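Local coordinates for cytochrome P450 monooxygenase (Rhodococcus sp. ECU0066, PDB 6KBH), which probably acts as a self-sufficient monooxygenase, carrying heme, flavin mononucleotide and a [2Fe-2S] cluster on a single chain, at residues Y605-A610 / D621-D626; I588-A593 / H682-S687; T210-G215 / E220-V225; T426-T431 / G435-W440. One frame throughout, in Å; residues are numbered along the deposited sequence.

Interaction 1 (Y605-A610 / D621-D626); sequences YEIHYA and DRLARD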
# COMPACT_ATOMS: atom_id res chain seq x y z
N TYR A 605 -32.57 8.96 30.12
CA TYR A 605 -32.25 7.77 29.35
C TYR A 605 -32.71 6.54 30.10
O TYR A 605 -32.86 6.55 31.32
CB TYR A 605 -30.75 7.70 29.03
CG TYR A 605 -29.86 7.58 30.24
CD1 TYR A 605 -29.54 8.70 30.99
CD2 TYR A 605 -29.33 6.36 30.63
CE1 TYR A 605 -28.72 8.61 32.10
CE2 TYR A 605 -28.51 6.26 31.74
CZ TYR A 605 -28.21 7.39 32.47
OH TYR A 605 -27.39 7.31 33.58
N GLU A 606 -32.94 5.46 29.35
CA GLU A 606 -33.42 4.20 29.90
C GLU A 606 -32.66 3.07 29.23
O GLU A 606 -32.66 2.97 28.00
CB GLU A 606 -34.93 4.05 29.66
CG GLU A 606 -35.64 3.18 30.69
CD GLU A 606 -37.15 3.17 30.51
OE1 GLU A 606 -37.61 3.34 29.36
OE2 GLU A 606 -37.86 2.99 31.52
N ILE A 607 -32.01 2.21 30.01
CA ILE A 607 -31.15 1.18 29.45
C ILE A 607 -31.66 -0.20 29.88
O ILE A 607 -31.97 -0.42 31.06
CB ILE A 607 -29.67 1.39 29.82
CG1 ILE A 607 -29.35 0.95 31.24
CG2 ILE A 607 -29.33 2.84 29.80
CD1 ILE A 607 -27.89 1.16 31.53
N HIS A 608 -31.77 -1.10 28.91
CA HIS A 608 -32.35 -2.42 29.09
C HIS A 608 -31.31 -3.43 28.62
O HIS A 608 -30.92 -3.41 27.44
CB HIS A 608 -33.67 -2.56 28.31
CG HIS A 608 -34.79 -1.74 28.85
ND1 HIS A 608 -35.73 -2.26 29.73
CD2 HIS A 608 -35.16 -0.46 28.63
CE1 HIS A 608 -36.61 -1.33 30.04
NE2 HIS A 608 -36.29 -0.22 29.39
N TYR A 609 -30.86 -4.31 29.52
CA TYR A 609 -29.69 -5.15 29.28
C TYR A 609 -30.05 -6.61 29.53
O TYR A 609 -30.33 -7.00 30.67
CB TYR A 609 -28.52 -4.71 30.16
CG TYR A 609 -27.22 -5.45 29.97
CD1 TYR A 609 -26.93 -6.11 28.78
CD2 TYR A 609 -26.28 -5.49 30.99
CE1 TYR A 609 -25.74 -6.79 28.61
CE2 TYR A 609 -25.08 -6.16 30.83
CZ TYR A 609 -24.82 -6.81 29.64
OH TYR A 609 -23.62 -7.48 29.49
N ALA A 610 -30.03 -7.42 28.47
CA ALA A 610 -30.35 -8.83 28.55
C ALA A 610 -29.12 -9.67 28.19
O ALA A 610 -28.18 -9.19 27.54
CB ALA A 610 -31.51 -9.20 27.62
N ASP A 621 -21.98 -4.78 37.65
CA ASP A 621 -21.29 -4.03 38.69
C ASP A 621 -21.17 -2.56 38.31
O ASP A 621 -21.61 -1.67 39.04
CB ASP A 621 -19.90 -4.63 38.91
CG ASP A 621 -19.23 -5.01 37.60
OD1 ASP A 621 -19.83 -5.77 36.82
OD2 ASP A 621 -18.10 -4.53 37.34
N ARG A 622 -20.57 -2.30 37.15
CA ARG A 622 -20.48 -0.95 36.63
C ARG A 622 -21.86 -0.33 36.44
O ARG A 622 -22.08 0.85 36.76
CB ARG A 622 -19.72 -0.98 35.31
CG ARG A 622 -19.85 0.23 34.43
CD ARG A 622 -18.57 0.40 33.67
NE ARG A 622 -18.59 1.54 32.76
CZ ARG A 622 -17.64 1.76 31.86
NH1 ARG A 622 -16.62 0.93 31.77
NH2 ARG A 622 -17.71 2.82 31.06
N LEU A 623 -22.81 -1.12 35.94
CA LEU A 623 -24.18 -0.66 35.71
C LEU A 623 -24.96 -0.46 37.01
O LEU A 623 -26.01 0.18 36.99
CB LEU A 623 -24.91 -1.66 34.82
CG LEU A 623 -25.76 -1.23 33.63
CD1 LEU A 623 -25.11 -0.07 32.91
CD2 LEU A 623 -25.89 -2.42 32.71
N ALA A 624 -24.48 -1.03 38.12
CA ALA A 624 -25.13 -0.85 39.41
C ALA A 624 -24.65 0.42 40.11
O ALA A 624 -25.46 1.17 40.66
CB ALA A 624 -24.88 -2.06 40.31
N ARG A 625 -23.34 0.66 40.10
CA ARG A 625 -22.78 1.84 40.74
C ARG A 625 -23.22 3.12 40.05
O ARG A 625 -23.40 4.15 40.71
CB ARG A 625 -21.25 1.72 40.76
CG ARG A 625 -20.48 3.01 40.96
CD ARG A 625 -19.29 3.09 40.00
NE ARG A 625 -19.68 3.58 38.68
CZ ARG A 625 -18.89 3.54 37.61
NH1 ARG A 625 -17.67 3.03 37.69
NH2 ARG A 625 -19.33 4.01 36.45
N ASP A 626 -23.39 3.08 38.73
CA ASP A 626 -23.87 4.20 37.95
C ASP A 626 -24.99 3.71 37.03
O ASP A 626 -24.97 2.56 36.59
CB ASP A 626 -22.75 4.84 37.12
CG ASP A 626 -21.97 5.88 37.89
OD1 ASP A 626 -22.57 6.91 38.26
OD2 ASP A 626 -20.77 5.67 38.13
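Ile607 and Tyr609 of strand 605-611 both meet Leu623 of helix 620-625, the pairing of first strand and helix in a beta-alpha-beta unit that strand 631-635 completes. The unit lies at one margin of the five-stranded parallel sheet of the flavin-reductase part, where 631-635 is an outermost strand. Along the strand, Ile607 comes first. Its CG1 stands between the backbone N and the carbonyl carbon (chi1 78°), and the chain then runs on extended, so that CD1 points at the helix. There CD1 meets Leu623 CD1 tip to tip at 3.3 Å, with Leu623 CG a little farther back at 3.8 Å from the same Ile607 CD1. His608 turns its side chain to the other face of the sheet. Tyr609 returns to the helix side: CG anti to the backbone N (chi1 -177°) brings the ring past the second branch of the leucine, which it meets obliquely. The tyrosine hydroxyl continues beyond this apolar patch to hydrogen bonds with the backbone oxygens of Gly585 and Ala618, which tie down the far end of the ring. No hydrogen bond crosses between 605-610 and 621-626; a single leucine, forked between two strand residues, carries the contact. Val631 of the next strand also touches both Ile607 and Leu623, closing the buried core of the unit. On the tyrosine side, the nearest pair is Tyr609 CD2 and Leu623 CD2, 3.5 Å apart.

Interaction 2 (I588-A593 / H682-S687); sequences ITPVIA and HVEHFS. With FMN (flavin mononucleotide), chain B.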
# COMPACT_ATOMS: atom_id res chain seq x y z
N ILE A 588 -23.12 -4.78 25.28
CA ILE A 588 -23.10 -3.82 26.38
C ILE A 588 -21.95 -2.83 26.22
O ILE A 588 -22.02 -1.70 26.73
CB ILE A 588 -23.03 -4.56 27.72
CG1 ILE A 588 -23.15 -3.59 28.90
CG2 ILE A 588 -21.74 -5.37 27.83
CD1 ILE A 588 -24.48 -2.86 28.95
N THR A 589 -20.89 -3.21 25.51
CA THR A 589 -19.69 -2.36 25.48
C THR A 589 -19.93 -1.00 24.83
O THR A 589 -19.59 0.01 25.46
CB THR A 589 -18.53 -3.12 24.81
OG1 THR A 589 -19.03 -3.92 23.73
CG2 THR A 589 -17.84 -4.01 25.83
N PRO A 590 -20.47 -0.89 23.62
CA PRO A 590 -20.65 0.46 23.06
C PRO A 590 -21.76 1.25 23.74
O PRO A 590 -21.64 2.47 23.89
CB PRO A 590 -20.97 0.20 21.58
CG PRO A 590 -21.64 -1.11 21.59
CD PRO A 590 -20.98 -1.91 22.69
N VAL A 591 -22.84 0.58 24.17
CA VAL A 591 -23.97 1.31 24.73
C VAL A 591 -23.61 1.93 26.07
O VAL A 591 -24.03 3.06 26.38
CB VAL A 591 -25.20 0.38 24.84
CG1 VAL A 591 -24.81 -0.92 25.48
CG2 VAL A 591 -26.27 1.03 25.65
N ILE A 592 -22.83 1.23 26.89
CA ILE A 592 -22.51 1.74 28.22
C ILE A 592 -21.72 3.03 28.13
O ILE A 592 -21.86 3.92 28.99
CB ILE A 592 -21.77 0.66 29.04
CG1 ILE A 592 -21.64 1.09 30.50
CG2 ILE A 592 -20.39 0.38 28.47
CD1 ILE A 592 -21.70 -0.06 31.46
N ALA A 593 -20.89 3.19 27.10
CA ALA A 593 -20.23 4.47 26.88
C ALA A 593 -21.23 5.53 26.43
O ALA A 593 -21.08 6.71 26.76
CB ALA A 593 -19.10 4.32 25.86
N HIS A 682 -31.25 3.07 15.92
CA HIS A 682 -29.89 2.90 15.43
C HIS A 682 -29.31 1.63 16.02
O HIS A 682 -29.51 1.33 17.20
CB HIS A 682 -29.01 4.10 15.79
CG HIS A 682 -29.64 5.42 15.47
ND1 HIS A 682 -30.57 6.01 16.30
CD2 HIS A 682 -29.48 6.26 14.42
CE1 HIS A 682 -30.95 7.16 15.77
NE2 HIS A 682 -30.30 7.33 14.63
N VAL A 683 -28.60 0.88 15.20
CA VAL A 683 -28.05 -0.41 15.57
C VAL A 683 -26.59 -0.46 15.18
O VAL A 683 -26.16 0.22 14.24
CB VAL A 683 -28.81 -1.58 14.90
CG1 VAL A 683 -30.09 -1.88 15.66
CG2 VAL A 683 -29.12 -1.22 13.46
N GLU A 684 -25.81 -1.24 15.92
CA GLU A 684 -24.46 -1.60 15.52
C GLU A 684 -24.35 -3.12 15.51
O GLU A 684 -24.62 -3.78 16.53
CB GLU A 684 -23.41 -0.99 16.46
CG GLU A 684 -22.04 -1.65 16.36
CD GLU A 684 -20.89 -0.67 16.55
OE1 GLU A 684 -20.63 0.14 15.63
OE2 GLU A 684 -20.22 -0.73 17.60
N HIS A 685 -23.96 -3.67 14.37
CA HIS A 685 -23.80 -5.11 14.22
C HIS A 685 -22.38 -5.52 14.58
O HIS A 685 -21.41 -4.84 14.23
CB HIS A 685 -24.12 -5.53 12.79
CG HIS A 685 -25.45 -5.07 12.29
ND1 HIS A 685 -26.62 -5.76 12.53
CD2 HIS A 685 -25.80 -3.99 11.56
CE1 HIS A 685 -27.63 -5.13 11.97
NE2 HIS A 685 -27.16 -4.04 11.37
N PHE A 686 -22.27 -6.63 15.31
CA PHE A 686 -20.99 -7.26 15.59
C PHE A 686 -20.72 -8.44 14.67
O PHE A 686 -19.62 -9.02 14.72
CB PHE A 686 -20.92 -7.71 17.05
CG PHE A 686 -20.76 -6.59 18.04
CD1 PHE A 686 -20.96 -5.27 17.66
CD2 PHE A 686 -20.39 -6.85 19.35
CE1 PHE A 686 -20.80 -4.24 18.57
CE2 PHE A 686 -20.25 -5.83 20.26
CZ PHE A 686 -20.44 -4.52 19.87
N SER A 687 -21.70 -8.81 13.85
CA SER A 687 -21.60 -9.89 12.88
C SER A 687 -22.16 -9.38 11.57
O SER A 687 -22.82 -8.34 11.51
CB SER A 687 -22.36 -11.14 13.35
OG SER A 687 -22.08 -11.43 14.71
N1 FMN B . -17.48 -6.09 15.44
C2 FMN B . -17.66 -5.00 14.67
O2 FMN B . -17.77 -5.15 13.41
N3 FMN B . -17.73 -3.77 15.18
C4 FMN B . -17.62 -3.60 16.51
O4 FMN B . -17.69 -2.36 17.05
C4A FMN B . -17.43 -4.71 17.33
N5 FMN B . -17.32 -4.53 18.66
C5A FMN B . -17.14 -5.60 19.44
C6 FMN B . -17.03 -5.38 20.80
C7 FMN B . -16.84 -6.45 21.65
C7M FMN B . -16.72 -6.06 23.14
C8 FMN B . -16.76 -7.76 21.15
C8M FMN B . -16.55 -8.96 22.05
C9 FMN B . -16.89 -7.97 19.79
C9A FMN B . -17.06 -6.90 18.91
N10 FMN B . -17.19 -7.07 17.58
C10 FMN B . -17.36 -5.98 16.78
C1' FMN B . -17.09 -8.43 16.95
C2' FMN B . -15.66 -8.82 16.67
O2' FMN B . -15.06 -8.08 15.69
C3' FMN B . -15.56 -10.28 16.28
O3' FMN B . -16.37 -10.63 15.19
C4' FMN B . -15.87 -11.19 17.49
O4' FMN B . -15.31 -10.91 18.72
C5' FMN B . -15.39 -12.65 17.24
O5' FMN B . -14.10 -12.82 16.60
P FMN B . -13.75 -14.23 16.00
O1P FMN B . -12.71 -14.08 14.92
O2P FMN B . -13.21 -15.15 17.04
O3P FMN B . -15.02 -14.80 15.43
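Pro590 and Glu684 bring the backbones nearest, their CA atoms 8.7 Å apart, where helix 588-601 faces strand 681-685. The gap is bridged by side chains alone. Pro590 reaches the Phe686 ring at its edge, near the ring plane, with CD 3.9 Å from CZ; Thr589 OG1 lies at the same rim, its hydrogen bond going to Ile586 O. One face of Phe686 is laid against the isoalloxazine of the flavin mononucleotide, with CE2 3.2 Å from flavin C5A and flavin N5 offset toward the ring's rim. A chi1 of -73° sets Phe686 CG beside the backbone N and anti to the carbonyl carbon, carrying the ring against one face of the isoalloxazine. At the dimethylbenzene end Thr589 OG1 approaches the methyl C7M at 3.2 Å. Glu684, its chain bent at chi2, brings OE2 to 3.1 Å from flavin O4, with no hydrogen bond assigned between them, while Pro590 CB is 4.2 Å from that same OE2. Ser523 packs against Pro590, Glu684 and Phe686, and its N is hydrogen-bonded to the flavin. Pro590 thus packs at the edge of the ring whose face lines the flavin pocket, and a carboxylate so near the flavin carbonyl may affect the cofactor's electrostatics.

Interaction 3 (T210-G215 / E220-V225); sequences TVNTWG and EQQVAV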
# COMPACT_ATOMS: atom_id res chain seq x y z
N THR A 210 22.35 1.91 -16.53
CA THR A 210 21.96 3.29 -16.27
C THR A 210 22.71 4.27 -17.16
O THR A 210 22.11 5.14 -17.80
CB THR A 210 22.18 3.63 -14.79
OG1 THR A 210 23.58 3.60 -14.50
CG2 THR A 210 21.47 2.62 -13.91
N VAL A 211 24.04 4.15 -17.20
CA VAL A 211 24.82 5.10 -18.01
C VAL A 211 24.62 4.84 -19.50
O VAL A 211 24.62 5.79 -20.30
CB VAL A 211 26.31 5.03 -17.61
CG1 VAL A 211 27.14 5.87 -18.54
CG2 VAL A 211 26.49 5.49 -16.17
N ASN A 212 24.41 3.59 -19.90
CA ASN A 212 24.31 3.28 -21.32
C ASN A 212 22.93 3.59 -21.88
O ASN A 212 22.80 3.86 -23.08
CB ASN A 212 24.70 1.82 -21.58
CG ASN A 212 24.18 1.30 -22.91
OD1 ASN A 212 24.78 1.54 -23.95
ND2 ASN A 212 23.08 0.55 -22.87
N THR A 213 21.89 3.54 -21.06
CA THR A 213 20.57 3.96 -21.50
C THR A 213 20.27 5.43 -21.18
O THR A 213 19.67 6.13 -22.00
CB THR A 213 19.47 3.07 -20.89
OG1 THR A 213 19.64 1.73 -21.36
CG2 THR A 213 18.09 3.56 -21.27
N TRP A 214 20.70 5.92 -20.02
CA TRP A 214 20.29 7.24 -19.54
C TRP A 214 21.45 8.21 -19.33
O TRP A 214 21.24 9.28 -18.75
CB TRP A 214 19.49 7.09 -18.24
CG TRP A 214 18.13 6.50 -18.45
CD1 TRP A 214 17.04 7.13 -18.98
CD2 TRP A 214 17.71 5.16 -18.15
NE1 TRP A 214 15.98 6.27 -19.03
CE2 TRP A 214 16.36 5.06 -18.53
CE3 TRP A 214 18.35 4.05 -17.60
CZ2 TRP A 214 15.63 3.88 -18.37
CZ3 TRP A 214 17.62 2.87 -17.44
CH2 TRP A 214 16.27 2.80 -17.83
N GLY A 215 22.66 7.88 -19.79
CA GLY A 215 23.83 8.69 -19.57
C GLY A 215 24.54 9.02 -20.88
O GLY A 215 23.94 9.06 -21.95
N GLU A 220 33.46 2.51 -26.04
CA GLU A 220 33.85 1.23 -25.45
C GLU A 220 32.77 0.70 -24.51
O GLU A 220 32.53 -0.51 -24.45
CB GLU A 220 35.18 1.38 -24.71
CG GLU A 220 36.23 2.26 -25.41
CD GLU A 220 35.96 3.75 -25.29
OE1 GLU A 220 34.96 4.21 -25.86
OE2 GLU A 220 36.75 4.47 -24.62
N GLN A 221 32.16 1.59 -23.73
CA GLN A 221 31.06 1.19 -22.86
C GLN A 221 29.90 0.64 -23.67
O GLN A 221 29.31 -0.40 -23.33
CB GLN A 221 30.61 2.37 -22.00
CG GLN A 221 31.42 2.56 -20.73
CD GLN A 221 31.36 3.99 -20.22
OE1 GLN A 221 31.14 4.93 -20.98
NE2 GLN A 221 31.56 4.16 -18.91
N GLN A 222 29.54 1.34 -24.75
CA GLN A 222 28.43 0.91 -25.60
C GLN A 222 28.62 -0.52 -26.08
O GLN A 222 27.68 -1.33 -26.05
CB GLN A 222 28.28 1.86 -26.79
CG GLN A 222 27.44 3.09 -26.51
CD GLN A 222 27.10 3.84 -27.78
OE1 GLN A 222 27.65 3.56 -28.84
NE2 GLN A 222 26.18 4.80 -27.68
N VAL A 223 29.83 -0.86 -26.55
CA VAL A 223 30.05 -2.20 -27.09
C VAL A 223 30.03 -3.24 -25.97
O VAL A 223 29.45 -4.32 -26.13
CB VAL A 223 31.34 -2.25 -27.92
CG1 VAL A 223 31.45 -1.03 -28.83
CG2 VAL A 223 32.59 -2.37 -27.05
N ALA A 224 30.64 -2.93 -24.82
CA ALA A 224 30.67 -3.90 -23.73
C ALA A 224 29.28 -4.25 -23.25
O ALA A 224 29.04 -5.38 -22.79
CB ALA A 224 31.52 -3.37 -22.58
N VAL A 225 28.34 -3.31 -23.34
CA VAL A 225 26.95 -3.61 -23.03
C VAL A 225 26.34 -4.46 -24.14
O VAL A 225 25.71 -5.49 -23.87
CB VAL A 225 26.15 -2.31 -22.82
CG1 VAL A 225 24.66 -2.59 -22.80
CG2 VAL A 225 26.60 -1.63 -21.53
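Asn212 of helix 210-214 meets Val225 and Gln222 of helix 219-242, and these three residues make the direct contact between the two segments. The Asn212 and Val225 side chains approach from opposite directions, ND2 lying 3.5 Å from Val225 CG1, and Asn212 CB is 3.9 Å from the other methyl, CG2. A chi1 of 160° swings the asparagine CG away from its own backbone N, beside the carbonyl carbon, and points the amide at helix 219-242. Its OD1 turns to Gln222 and stops 4.0 Å from CG, a van der Waals approach; no hydrogen bond links the segments. The two side chains cross at about a right angle, their amide planes 83° apart. An alanine at Asn212 would remove the amide and would probably leave a gap beside Val225 CG1 and Gln222 CG, with just the CB touch on CG2 remaining. Farther out, Gln222 NE2 gives a hydrogen bond to Pro105 O and OE1 accepts one from Ser107 N, which fixes how that side chain turns. The backbones of Thr213 and Trp214 hydrogen-bond to Ile103 and Thr431. Two successive helices joined by a short turn, probably in the F-G region of the P450 fold, are thus packed together: helix 210-214 is tied to the loops holding Ile103 and Thr431, while helix 219-242, through Gln222 and Val223, packs on helix 108-116.

Interaction 4 (T426-T431 / G435-W440); sequences TYLPNT and GPDHVW
Tyr427 and Pro436 form the close-packed side of this contact. The tyrosine ring lies obliquely to the proline, with CE2 3.3 Å from Pro436 N and 3.5 Å from Pro436 CB. At the ring's edge, Tyr427 CD2 is 3.4 Å from Gly435 C. CG sits beside the backbone N (chi1 -49°), and from there the ring swings its far end in toward the opposing segment. Behind the proline lies helix 284-300, where Ala292 and Asn293 touch Pro436, and the tyrosine ring also takes part in a cation-pi interaction with Arg434. A serine in place of Tyr427 would lose the ring, and would probably open a gap beside Pro436 and deprive the Arg434 charge of its aromatic partner. The segments are two legs of the loop between strands 418-419 and 440-442 of the P450 part, the second ending on Trp440 of the latter strand; residues 432-434 form the turn. Toward solvent the contact becomes polar and thinner. Asp437 N gives a hydrogen bond to Thr426 O, 3.1 Å long with an N-H...O angle of 170°. Thr426 OG1 also donates to Asp437 OD2, at a modelled separation too short to be relied on in detail. Asp437 thus approaches Thr426 with its backbone N and, less certainly, its carboxylate, the two side chains crossing at about a right angle. Exposed Leu428 adds a looser touch, its CG 3.8 Å from Asp437 OD1.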
# COMPACT_ATOMS: atom_id res chain seq x y z
N THR A 426 28.81 8.47 -4.14
CA THR A 426 28.88 8.76 -5.56
C THR A 426 27.74 8.05 -6.28
O THR A 426 27.50 6.86 -6.04
CB THR A 426 30.23 8.33 -6.14
OG1 THR A 426 30.27 6.90 -6.22
CG2 THR A 426 31.37 8.79 -5.24
N TYR A 427 27.05 8.77 -7.16
CA TYR A 427 25.93 8.23 -7.93
C TYR A 427 26.18 8.45 -9.41
O TYR A 427 26.57 9.55 -9.83
CB TYR A 427 24.60 8.86 -7.49
CG TYR A 427 24.39 8.85 -5.99
CD1 TYR A 427 24.98 9.82 -5.17
CD2 TYR A 427 23.63 7.86 -5.37
CE1 TYR A 427 24.81 9.80 -3.80
CE2 TYR A 427 23.45 7.83 -4.00
CZ TYR A 427 24.04 8.80 -3.22
OH TYR A 427 23.87 8.77 -1.86
N LEU A 428 25.92 7.41 -10.20
CA LEU A 428 26.30 7.41 -11.61
C LEU A 428 25.58 8.52 -12.36
O LEU A 428 24.37 8.69 -12.20
CB LEU A 428 25.98 6.06 -12.24
CG LEU A 428 26.91 4.91 -11.85
CD1 LEU A 428 26.38 3.60 -12.41
CD2 LEU A 428 28.32 5.19 -12.34
N PRO A 429 26.28 9.28 -13.21
CA PRO A 429 25.63 10.37 -13.94
C PRO A 429 24.67 9.88 -15.01
O PRO A 429 25.08 9.31 -16.02
CB PRO A 429 26.82 11.12 -14.57
CG PRO A 429 27.88 10.08 -14.71
CD PRO A 429 27.71 9.14 -13.55
N ASN A 430 23.38 10.10 -14.79
CA ASN A 430 22.33 9.70 -15.72
C ASN A 430 21.07 10.47 -15.36
O ASN A 430 20.99 11.13 -14.32
CB ASN A 430 22.10 8.19 -15.70
CG ASN A 430 21.37 7.71 -14.45
OD1 ASN A 430 20.18 7.97 -14.28
ND2 ASN A 430 22.09 7.02 -13.58
N THR A 431 20.08 10.39 -16.25
CA THR A 431 18.86 11.18 -16.07
C THR A 431 17.85 10.53 -15.14
O THR A 431 17.03 11.24 -14.55
CB THR A 431 18.19 11.45 -17.42
OG1 THR A 431 17.58 10.24 -17.89
CG2 THR A 431 19.22 11.93 -18.43
N GLY A 435 21.10 5.45 -7.26
CA GLY A 435 21.45 4.57 -6.17
C GLY A 435 22.95 4.61 -5.96
O GLY A 435 23.73 4.63 -6.91
N PRO A 436 23.38 4.61 -4.70
CA PRO A 436 24.81 4.75 -4.42
C PRO A 436 25.63 3.57 -4.93
O PRO A 436 25.18 2.42 -4.93
CB PRO A 436 24.87 4.84 -2.89
CG PRO A 436 23.64 4.15 -2.43
CD PRO A 436 22.59 4.41 -3.48
N ASP A 437 26.84 3.88 -5.39
CA ASP A 437 27.78 2.83 -5.74
C ASP A 437 28.07 1.94 -4.54
O ASP A 437 28.23 0.72 -4.68
CB ASP A 437 29.08 3.45 -6.27
CG ASP A 437 28.88 4.22 -7.55
OD1 ASP A 437 27.91 3.91 -8.28
OD2 ASP A 437 29.68 5.14 -7.83
N HIS A 438 28.12 2.53 -3.35
CA HIS A 438 28.42 1.79 -2.14
C HIS A 438 27.73 2.46 -0.96
O HIS A 438 27.53 3.68 -0.94
CB HIS A 438 29.92 1.72 -1.86
CG HIS A 438 30.73 1.23 -3.02
ND1 HIS A 438 30.58 -0.03 -3.55
CD2 HIS A 438 31.69 1.84 -3.75
CE1 HIS A 438 31.41 -0.18 -4.56
NE2 HIS A 438 32.10 0.94 -4.71
N VAL A 439 27.38 1.64 0.03
CA VAL A 439 27.05 2.12 1.37
C VAL A 439 27.89 1.29 2.34
O VAL A 439 27.84 0.06 2.32
CB VAL A 439 25.53 2.05 1.66
CG1 VAL A 439 25.07 0.70 2.17
CG2 VAL A 439 25.12 3.15 2.62
N TRP A 440 28.73 1.97 3.11
CA TRP A 440 29.70 1.32 3.98
C TRP A 440 29.20 1.42 5.41
O TRP A 440 28.95 2.52 5.91
CB TRP A 440 31.09 1.95 3.83
CG TRP A 440 31.73 1.69 2.50
CD1 TRP A 440 31.81 2.56 1.45
CD2 TRP A 440 32.38 0.49 2.07
NE1 TRP A 440 32.47 1.98 0.40
CE2 TRP A 440 32.83 0.70 0.75
CE3 TRP A 440 32.62 -0.75 2.67
CZ2 TRP A 440 33.51 -0.27 0.02
CZ3 TRP A 440 33.30 -1.72 1.95
CH2 TRP A 440 33.74 -1.47 0.64

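From the N terminus, interaction 3 comes first, closing a short connection between helices 210-214 and 219-242. Interaction 4 follows in series much later, closing a tight loop in 426-440; yet the two touch in space, through Thr210 and Trp214 of the one with Leu428, Asn430 and Thr431 of the other. Both belong to the P450 part. Across the chain's centre, interaction 2 spans a long loop from helix 588-601 to strand 681-685, and interaction 1 falls wholly within that span, on the same parallel sheet. These two also meet, Ile588 and Ile592 packing on Tyr609, Arg622 and Leu623. About 47 Å or more separates the two pairs at their nearest atoms.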